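Local coordinates for Melibiose/raffinose/stachyose-binding protein MelE (PDB 4R6H), which binds melibiose, raffinose and stachyose as the solute-binding component of the ABC transporter complex MelEDC-MsmX, which imports these sugars, at residues A[361-364]-A[365-368]; A[69-72]-A[73-77]. All coordinates share one frame; numbering follows the deposited sequence.

Contact 1 (A[361-364]-A[365-368]); sequences DYEY and YQDV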
# COMPACT_ATOMS: atom_id res chain seq x y z
N ASP A 361 -7.79 5.15 14.96
CA ASP A 361 -7.28 6.20 14.07
C ASP A 361 -8.02 6.23 12.76
O ASP A 361 -8.29 7.30 12.22
CB ASP A 361 -5.80 5.98 13.79
CG ASP A 361 -4.92 6.33 14.99
OD1 ASP A 361 -5.26 7.27 15.77
OD2 ASP A 361 -3.87 5.71 15.15
N TYR A 362 -8.37 5.08 12.20
CA TYR A 362 -9.18 5.12 10.97
C TYR A 362 -10.58 5.76 11.20
O TYR A 362 -11.09 6.41 10.30
CB TYR A 362 -9.26 3.77 10.28
CG TYR A 362 -7.94 3.32 9.65
CD1 TYR A 362 -7.22 4.18 8.81
CD2 TYR A 362 -7.49 2.02 9.78
CE1 TYR A 362 -6.05 3.76 8.20
CE2 TYR A 362 -6.32 1.61 9.19
CZ TYR A 362 -5.62 2.45 8.38
OH TYR A 362 -4.47 2.03 7.75
N GLU A 363 -11.17 5.56 12.38
CA GLU A 363 -12.43 6.22 12.69
C GLU A 363 -12.21 7.74 12.87
O GLU A 363 -13.02 8.55 12.41
CB GLU A 363 -13.01 5.61 13.95
CG GLU A 363 -14.44 6.01 14.22
CD GLU A 363 -15.31 4.84 14.63
OE1 GLU A 363 -15.06 3.68 14.20
OE2 GLU A 363 -16.27 5.09 15.39
N TYR A 364 -11.14 8.12 13.53
CA TYR A 364 -10.83 9.54 13.71
C TYR A 364 -10.70 10.21 12.36
O TYR A 364 -11.15 11.36 12.18
CB TYR A 364 -9.56 9.73 14.52
CG TYR A 364 -9.24 11.15 14.96
CD1 TYR A 364 -8.45 11.97 14.19
CD2 TYR A 364 -9.66 11.61 16.15
CE1 TYR A 364 -8.14 13.26 14.60
CE2 TYR A 364 -9.35 12.88 16.60
CZ TYR A 364 -8.56 13.68 15.83
OH TYR A 364 -8.30 14.96 16.31
N TYR A 365 -10.12 9.50 11.38
CA TYR A 365 -9.90 10.02 10.05
C TYR A 365 -10.85 9.46 8.99
O TYR A 365 -10.51 9.32 7.81
CB TYR A 365 -8.44 9.78 9.65
CG TYR A 365 -7.48 10.61 10.47
CD1 TYR A 365 -7.41 11.97 10.32
CD2 TYR A 365 -6.64 10.02 11.40
CE1 TYR A 365 -6.56 12.72 11.09
CE2 TYR A 365 -5.75 10.76 12.16
CZ TYR A 365 -5.72 12.12 12.01
OH TYR A 365 -4.85 12.85 12.80
N GLN A 366 -12.08 9.15 9.43
CA GLN A 366 -13.07 8.49 8.59
C GLN A 366 -13.39 9.29 7.32
O GLN A 366 -13.69 8.70 6.27
CB GLN A 366 -14.36 8.26 9.41
CG GLN A 366 -15.47 7.48 8.72
CD GLN A 366 -15.26 5.97 8.76
OE1 GLN A 366 -15.34 5.31 7.73
NE2 GLN A 366 -15.01 5.43 9.94
N ASP A 367 -13.28 10.60 7.39
CA ASP A 367 -13.68 11.37 6.21
C ASP A 367 -12.51 11.69 5.28
O ASP A 367 -12.68 12.35 4.24
CB ASP A 367 -14.47 12.63 6.58
CG ASP A 367 -15.78 12.31 7.27
OD1 ASP A 367 -16.37 11.24 7.03
OD2 ASP A 367 -16.23 13.16 8.07
N VAL A 368 -11.33 11.15 5.60
CA VAL A 368 -10.17 11.37 4.73
C VAL A 368 -10.30 10.43 3.52
O VAL A 368 -10.67 9.26 3.67
CB VAL A 368 -8.83 11.14 5.50
CG1 VAL A 368 -7.57 11.23 4.62
CG2 VAL A 368 -8.72 12.12 6.66
O HOH W 1 -9.96 6.19 7.70
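The rings of Tyr364 and Tyr365 form a T-shaped pair where helix 359-364 runs out. The edge of Tyr364 is presented to the face of Tyr365, with centroids 4.9 Å apart and planes inclined at 72°. Between the rings, Tyr364 CD1 makes the closest approach, sitting over the centre of the Tyr365 ring and coming within 3.5 Å of Tyr365 CZ. Different first torsions bring the rings together: CG of Tyr364 lies anti to its own N (chi1 -171°), whereas CG of Tyr365 lies beside its N (chi1 -67°). Further apolar cover for Tyr365 comes from Ile290 and Pro291 of strand 287-291 and from Pro159. Replacing Tyr365 by an alanine would probably cost the Tyr364 edge its aromatic mate and open a gap against Ile290 and Pro291.

Tyr365 N donates to Asp361 O at 3.0 Å, an i to i+4 bond at the helix end. Gln366 N then reaches Glu363 O at 3.2 Å, an i to i+3 bond in which the donor stands above the carbonyl plane. A water bonded to Tyr362 O at 2.8 Å also makes a weak bond to Tyr365 O.

The carboxylate of Asp361 is engaged elsewhere, in a salt bridge with Arg149, and the hydroxyl of Tyr362 bonds to Lys142 O. Tyr365 is the first residue to leave helical backbone angles, and a type I beta turn, closed by Val368 N on Tyr365 O at 3.0 Å, begins at that same residue. The whole is a helix C-terminus that unwinds through a tighter final turn into a beta turn leading to strand 370-372.

Contact 2 (A[69-72]-A[73-77]); sequences HFPG and NDYEN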
# COMPACT_ATOMS: atom_id res chain seq x y z
N HIS A 69 -2.33 -20.94 -3.77
CA HIS A 69 -0.94 -20.68 -4.10
C HIS A 69 -0.53 -19.32 -3.61
O HIS A 69 -1.21 -18.32 -3.89
CB HIS A 69 -0.76 -20.67 -5.60
CG HIS A 69 -1.03 -21.99 -6.25
ND1 HIS A 69 -0.04 -22.72 -6.88
CD2 HIS A 69 -2.17 -22.71 -6.39
CE1 HIS A 69 -0.56 -23.83 -7.37
NE2 HIS A 69 -1.85 -23.85 -7.08
N PHE A 70 0.64 -19.26 -2.97
CA PHE A 70 1.28 -18.03 -2.54
C PHE A 70 2.68 -17.95 -3.17
O PHE A 70 3.67 -18.21 -2.50
CB PHE A 70 1.38 -17.97 -1.02
CG PHE A 70 0.06 -18.10 -0.32
CD1 PHE A 70 -0.80 -17.02 -0.21
CD2 PHE A 70 -0.33 -19.31 0.27
CE1 PHE A 70 -2.00 -17.13 0.46
CE2 PHE A 70 -1.56 -19.42 0.92
CZ PHE A 70 -2.41 -18.33 1.00
N PRO A 71 2.75 -17.55 -4.45
CA PRO A 71 4.03 -17.56 -5.21
C PRO A 71 5.10 -16.59 -4.71
O PRO A 71 6.23 -16.64 -5.20
CB PRO A 71 3.60 -17.14 -6.62
CG PRO A 71 2.16 -17.36 -6.70
CD PRO A 71 1.61 -17.21 -5.32
N GLY A 72 4.76 -15.67 -3.81
CA GLY A 72 5.73 -14.68 -3.33
C GLY A 72 6.36 -13.86 -4.44
O GLY A 72 5.66 -13.26 -5.26
N ASN A 73 7.69 -13.81 -4.47
CA ASN A 73 8.39 -12.97 -5.45
C ASN A 73 8.20 -13.41 -6.89
O ASN A 73 8.45 -12.63 -7.80
CB ASN A 73 9.90 -12.91 -5.13
CG ASN A 73 10.21 -12.12 -3.87
OD1 ASN A 73 9.50 -11.18 -3.50
ND2 ASN A 73 11.30 -12.49 -3.20
N ASP A 74 7.76 -14.64 -7.10
CA ASP A 74 7.52 -15.18 -8.44
C ASP A 74 6.11 -14.82 -8.97
O ASP A 74 5.81 -15.13 -10.11
CB ASP A 74 7.67 -16.71 -8.49
CG ASP A 74 9.10 -17.16 -8.25
OD1 ASP A 74 10.01 -16.45 -8.72
OD2 ASP A 74 9.30 -18.20 -7.59
N TYR A 75 5.29 -14.14 -8.16
CA TYR A 75 3.89 -13.89 -8.55
C TYR A 75 3.75 -13.21 -9.90
O TYR A 75 3.01 -13.68 -10.78
CB TYR A 75 3.20 -13.04 -7.46
CG TYR A 75 1.71 -12.97 -7.63
CD1 TYR A 75 1.12 -12.03 -8.46
CD2 TYR A 75 0.89 -13.85 -6.96
CE1 TYR A 75 -0.24 -12.01 -8.66
CE2 TYR A 75 -0.48 -13.81 -7.11
CZ TYR A 75 -1.05 -12.89 -7.94
OH TYR A 75 -2.43 -12.84 -8.11
N GLU A 76 4.44 -12.09 -10.09
CA GLU A 76 4.31 -11.30 -11.29
C GLU A 76 4.73 -12.09 -12.54
O GLU A 76 4.03 -12.06 -13.55
CB GLU A 76 5.12 -9.99 -11.20
CG GLU A 76 4.92 -9.07 -12.38
CD GLU A 76 5.73 -7.78 -12.25
OE1 GLU A 76 5.97 -7.35 -11.10
OE2 GLU A 76 6.13 -7.22 -13.28
N ASN A 77 5.87 -12.75 -12.45
CA ASN A 77 6.35 -13.56 -13.57
C ASN A 77 5.39 -14.70 -13.94
O ASN A 77 5.08 -14.94 -15.10
CB ASN A 77 7.74 -14.12 -13.23
CG ASN A 77 8.85 -13.07 -13.29
OD1 ASN A 77 8.81 -12.16 -14.10
ND2 ASN A 77 9.86 -13.20 -12.41
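Pro71 packs its ring against Tyr75 where the chain turns from strand 64-69 into helix 75-84. This is the tight part of the contact: Pro71 CG lies 3.7 Å from Tyr75 CD2, Pro71 CD is almost as near to the same atom, and Pro71 CB rests 3.8 Å from Tyr75 CA. The tyrosine ring is brought obliquely against the proline, its CG anti to the backbone N (chi1 -168°). The hydroxyl of the buried Tyr75 makes a hydrogen bond to Asp93 O.

Two successive backbone bonds wind the chain into the helix. Asp74 N donates to Pro71 O at 3.2 Å, and Tyr75 N to Gly72 O at 3.1 Å in the straighter bond, with an N-H...O angle of 160°. Both donors stand above the plane of the carbonyl they approach. Gly72 has a positive phi of 56°, a conformation that glycine adopts more readily than other residues.

The solvent side is looser. The side chain of Asn73 points away from the preceding segment, while Asp74 lays its CB 3.6 Å from Pro71 O; both residues are exposed.

Before the turn, His69 pairs through its backbone with Ile37 and Ser39. Beyond it, Tyr75 meets the ring of His95 and touches Tyr102 of helix 98-102, while Phe70 packs on helix 44-60, so the strand-to-helix turn has contacts to both helices.

From the N terminus, the chain reaches contact 2 first, at the short connection that carries strand 64-69 into helix 75-84. Contact 1 comes nearly 300 residues later, where helix 359-364 gives way to the loop before strand 370-372. The two are in series, neither nested nor crossing, and each bends the chain only locally. One joins the parallel pair 33-38 and 64-69 to the helices beside it; the other sets a helix end against strand 287-291 of the mixed sheet. They lie on opposite sides of the chain's centre, their own centres 33 Å apart and their nearest atoms about 21 Å apart, without touching.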